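PDB 2Q02: putative cytoplasmic protein from Salmonella typhimurium LT2, which is of unknown function but binds zinc in a xylose isomerase-like TIM barrel and may, judging from its family, act as an isomerase. Local coordinates for residues E66-N77 against V97-N108. Residues are numbered along the deposited sequence; the frame is centred on the assembly and turned at random.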
loop_
_atom_site.group_PDB
_atom_site.type_symbol
_atom_site.label_atom_id
_atom_site.label_comp_id
_atom_site.label_asym_id
_atom_site.label_seq_id
_atom_site.Cartn_x
_atom_site.Cartn_y
_atom_site.Cartn_z
ATOM N N GLU A 66 5.071 -12.773 -7.271
ATOM C CA GLU A 66 5.790 -12.274 -6.101
ATOM C C GLU A 66 4.790 -11.618 -5.161
ATOM O O GLU A 66 4.042 -10.744 -5.564
ATOM C CB GLU A 66 6.851 -11.240 -6.509
ATOM C CG GLU A 66 7.263 -10.286 -5.375
ATOM C CD GLU A 66 8.555 -9.489 -5.645
ATOM O OE1 GLU A 66 8.697 -8.884 -6.744
ATOM O OE2 GLU A 66 9.423 -9.458 -4.728
ATOM N N ILE A 67 4.789 -12.022 -3.897
ATOM C CA ILE A 67 4.019 -11.317 -2.885
ATOM C C ILE A 67 4.883 -10.154 -2.411
ATOM O O ILE A 67 5.869 -10.361 -1.722
ATOM C CB ILE A 67 3.654 -12.240 -1.712
ATOM C CG1 ILE A 67 2.772 -13.389 -2.212
ATOM C CG2 ILE A 67 2.965 -11.427 -0.585
ATOM C CD1 ILE A 67 2.573 -14.498 -1.220
ATOM N N VAL A 68 4.526 -8.936 -2.791
ATOM C CA VAL A 68 5.396 -7.786 -2.579
ATOM C C VAL A 68 5.274 -7.263 -1.162
ATOM O O VAL A 68 6.287 -6.981 -0.525
ATOM C CB VAL A 68 5.102 -6.624 -3.568
ATOM C CG1 VAL A 68 6.004 -5.438 -3.272
ATOM C CG2 VAL A 68 5.245 -7.087 -5.053
ATOM N N THR A 69 4.053 -7.101 -0.662
ATOM C CA THR A 69 3.904 -6.703 0.744
ATOM C C THR A 69 2.793 -7.427 1.446
ATOM O O THR A 69 1.957 -8.083 0.821
ATOM C CB THR A 69 3.610 -5.171 0.947
ATOM O OG1 THR A 69 2.205 -4.921 0.814
ATOM C CG2 THR A 69 4.367 -4.310 -0.048
ATOM N N ILE A 70 2.812 -7.267 2.768
ATOM C CA ILE A 70 1.649 -7.490 3.601
ATOM C C ILE A 70 1.191 -6.164 4.201
ATOM O O ILE A 70 1.995 -5.356 4.634
ATOM C CB ILE A 70 1.964 -8.538 4.676
ATOM C CG1 ILE A 70 2.131 -9.903 3.980
ATOM C CG2 ILE A 70 0.860 -8.579 5.732
ATOM C CD1 ILE A 70 2.585 -10.998 4.881
ATOM N N ASN A 71 -0.112 -5.935 4.160
ATOM C CA ASN A 71 -0.764 -4.792 4.811
ATOM C C ASN A 71 -1.585 -5.316 5.982
ATOM O O ASN A 71 -2.462 -6.150 5.747
ATOM C CB ASN A 71 -1.766 -4.108 3.868
ATOM C CG ASN A 71 -1.107 -3.401 2.711
ATOM O OD1 ASN A 71 -0.988 -2.173 2.735
ATOM N ND2 ASN A 71 -0.679 -4.168 1.677
ATOM N N ALA A 72 -1.390 -4.832 7.219
ATOM C CA ALA A 72 -0.406 -3.802 7.604
ATOM C C ALA A 72 -0.357 -3.793 9.113
ATOM O O ALA A 72 -1.275 -4.313 9.751
ATOM C CB ALA A 72 -0.808 -2.423 7.100
ATOM N N VAL A 73 0.721 -3.235 9.674
ATOM C CA VAL A 73 0.798 -2.961 11.099
ATOM C C VAL A 73 0.097 -1.651 11.406
ATOM O O VAL A 73 0.379 -0.641 10.759
ATOM C CB VAL A 73 2.214 -2.741 11.581
ATOM C CG1 VAL A 73 2.200 -2.465 13.117
ATOM C CG2 VAL A 73 3.092 -3.917 11.225
ATOM N N TYR A 74 -0.752 -1.643 12.435
ATOM C CA TYR A 74 -1.357 -0.399 12.941
ATOM C C TYR A 74 -1.552 -0.468 14.465
ATOM O O TYR A 74 -1.959 -1.509 14.974
ATOM C CB TYR A 74 -2.698 -0.095 12.224
ATOM C CG TYR A 74 -3.450 1.105 12.819
ATOM C CD1 TYR A 74 -3.185 2.398 12.375
ATOM C CD2 TYR A 74 -4.393 0.944 13.840
ATOM C CE1 TYR A 74 -3.820 3.496 12.917
ATOM C CE2 TYR A 74 -5.026 2.042 14.398
ATOM C CZ TYR A 74 -4.723 3.323 13.925
ATOM O OH TYR A 74 -5.313 4.452 14.433
ATOM N N PRO A 75 -1.221 0.618 15.209
ATOM C CA PRO A 75 -0.440 1.818 14.860
ATOM C C PRO A 75 1.050 1.643 15.167
ATOM O O PRO A 75 1.428 1.475 16.322
ATOM C CB PRO A 75 -1.077 2.909 15.734
ATOM C CG PRO A 75 -1.575 2.175 16.958
ATOM C CD PRO A 75 -1.717 0.705 16.597
ATOM N N PHE A 76 1.891 1.707 14.140
ATOM C CA PHE A 76 3.346 1.434 14.312
ATOM C C PHE A 76 3.985 2.432 15.258
ATOM O O PHE A 76 5.006 2.194 15.902
ATOM C CB PHE A 76 4.085 1.428 12.954
ATOM C CG PHE A 76 4.558 2.785 12.484
ATOM C CD1 PHE A 76 5.810 3.259 12.840
ATOM C CD2 PHE A 76 3.773 3.555 11.625
ATOM C CE1 PHE A 76 6.263 4.503 12.374
ATOM C CE2 PHE A 76 4.216 4.791 11.145
ATOM C CZ PHE A 76 5.464 5.263 11.533
ATOM N N ASN A 77 3.295 3.539 15.296
ATOM C CA ASN A 77 3.652 4.783 15.901
ATOM C C ASN A 77 3.506 4.798 17.435
ATOM O O ASN A 77 4.049 5.653 18.106
ATOM C CB ASN A 77 2.611 5.770 15.288
ATOM C CG ASN A 77 3.214 7.017 14.847
ATOM O OD1 ASN A 77 4.416 7.231 15.014
ATOM N ND2 ASN A 77 2.406 7.878 14.289
ATOM N N VAL A 97 5.072 -16.554 3.987
ATOM C CA VAL A 97 4.524 -16.545 2.606
ATOM C C VAL A 97 5.556 -16.106 1.575
ATOM O O VAL A 97 5.331 -16.245 0.387
ATOM C CB VAL A 97 3.247 -15.668 2.449
ATOM C CG1 VAL A 97 2.163 -16.134 3.426
ATOM C CG2 VAL A 97 3.562 -14.175 2.602
ATOM N N GLY A 98 6.681 -15.570 2.035
ATOM C CA GLY A 98 7.715 -15.050 1.142
ATOM C C GLY A 98 7.487 -13.595 0.739
ATOM O O GLY A 98 7.953 -13.159 -0.326
ATOM N N ALA A 99 6.786 -12.839 1.588
ATOM C CA ALA A 99 6.554 -11.426 1.331
ATOM C C ALA A 99 7.834 -10.615 1.575
ATOM O O ALA A 99 8.564 -10.814 2.558
ATOM C CB ALA A 99 5.431 -10.901 2.180
ATOM N N ARG A 100 8.087 -9.694 0.664
ATOM C CA ARG A 100 9.284 -8.869 0.680
ATOM C C ARG A 100 9.221 -7.802 1.780
ATOM O O ARG A 100 10.216 -7.500 2.434
ATOM C CB ARG A 100 9.380 -8.164 -0.683
ATOM C CG ARG A 100 10.630 -7.320 -0.887
ATOM C CD ARG A 100 10.857 -7.055 -2.403
ATOM N NE ARG A 100 10.392 -5.729 -2.839
ATOM C CZ ARG A 100 10.122 -5.397 -4.099
ATOM N NH1 ARG A 100 10.227 -6.275 -5.095
ATOM N NH2 ARG A 100 9.732 -4.168 -4.368
ATOM N N ALA A 101 8.040 -7.224 1.956
ATOM C CA ALA A 101 7.886 -6.069 2.811
ATOM C C ALA A 101 6.627 -6.192 3.680
ATOM O O ALA A 101 5.672 -6.938 3.345
ATOM C CB ALA A 101 7.814 -4.794 1.947
ATOM N N LEU A 102 6.641 -5.463 4.798
ATOM C CA LEU A 102 5.448 -5.287 5.613
ATOM C C LEU A 102 5.195 -3.785 5.755
ATOM O O LEU A 102 6.123 -2.974 5.980
ATOM C CB LEU A 102 5.585 -5.973 6.975
ATOM C CG LEU A 102 4.561 -5.748 8.093
ATOM C CD1 LEU A 102 3.227 -6.353 7.736
ATOM C CD2 LEU A 102 5.063 -6.345 9.372
ATOM N N VAL A 103 3.921 -3.425 5.609
ATOM C CA VAL A 103 3.502 -2.028 5.644
ATOM C C VAL A 103 3.205 -1.562 7.060
ATOM O O VAL A 103 2.567 -2.274 7.844
ATOM C CB VAL A 103 2.233 -1.818 4.784
ATOM C CG1 VAL A 103 1.729 -0.381 4.906
ATOM C CG2 VAL A 103 2.502 -2.160 3.339
ATOM N N LEU A 104 3.629 -0.338 7.362
ATOM C CA LEU A 104 3.449 0.281 8.690
ATOM C C LEU A 104 2.576 1.548 8.586
ATOM O O LEU A 104 2.852 2.453 7.780
ATOM C CB LEU A 104 4.809 0.658 9.273
ATOM C CG LEU A 104 5.785 -0.501 9.488
ATOM C CD1 LEU A 104 7.204 -0.005 9.619
ATOM C CD2 LEU A 104 5.426 -1.312 10.725
ATOM N N CYS A 105 1.520 1.600 9.393
ATOM C CA CYS A 105 0.597 2.721 9.368
ATOM C C CYS A 105 0.586 3.449 10.691
ATOM O O CYS A 105 0.517 2.802 11.749
ATOM C CB CYS A 105 -0.831 2.234 9.092
ATOM S SG CYS A 105 -1.092 1.699 7.387
ATOM N N PRO A 106 0.568 4.800 10.644
ATOM C CA PRO A 106 0.664 5.619 11.856
ATOM C C PRO A 106 -0.649 5.690 12.595
ATOM O O PRO A 106 -1.694 5.472 12.003
ATOM C CB PRO A 106 0.989 7.019 11.316
ATOM C CG PRO A 106 0.255 7.064 9.979
ATOM C CD PRO A 106 0.395 5.634 9.434
ATOM N N LEU A 107 -0.582 6.023 13.877
ATOM C CA LEU A 107 -1.779 6.275 14.678
ATOM C C LEU A 107 -2.665 7.311 13.978
ATOM O O LEU A 107 -2.176 8.285 13.405
ATOM C CB LEU A 107 -1.425 6.741 16.102
ATOM C CG LEU A 107 -2.606 6.959 17.059
ATOM C CD1 LEU A 107 -3.215 5.625 17.521
ATOM C CD2 LEU A 107 -2.219 7.797 18.262
ATOM N N ASN A 108 -3.972 7.083 14.024
ATOM C CA ASN A 108 -4.914 7.902 13.254
ATOM C C ASN A 108 -6.190 8.071 14.067
ATOM O O ASN A 108 -7.270 7.699 13.644
ATOM C CB ASN A 108 -5.140 7.292 11.850
ATOM C CG ASN A 108 -6.064 8.128 10.954
ATOM O OD1 ASN A 108 -5.839 9.303 10.719
ATOM N ND2 ASN A 108 -7.099 7.486 10.425
#
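The Y74 ring meets 97-108 with its edge: P106 O lies near the ring plane, and Y74 OH accepts a bond from N108 N (3.0 Å), while P75 CB covers one face. F76 also turns an edge to the chain, with C105 C in its plane; its chi1 of 87° sets CG between backbone N and carbonyl carbon, letting CE2 reach P106 CB (3.9 Å). At the far end V68 CG1 lies over one face of the R100 guanidinium, whose NH1 makes a long, weak salt bridge to E66 OE2 (3.3 Å), carboxylate and guanidinium planes 76° apart.

Between these ends run parallel neighbours of the barrel, strands 66-73 and 101-104, joined through helix 81-97. I70 O takes V103 N almost head-on (2.9 Å), and V103 O likewise takes V73 N (2.8 Å). Facing the helix, V73 CG2 touches both L102 CD2 and L104 CD2 (3.5 Å to the latter). On the other face V103 CG2 packs against N71 OD1 (3.5 Å); E37 OE2 is hydrogen-bonded to both N71 ND2 and T69 OG1. The pair thus turns apolar groups to the helix and polar ones inward, with N71 near zinc ligand H197 and V103 near E139, consistent with a second-shell place.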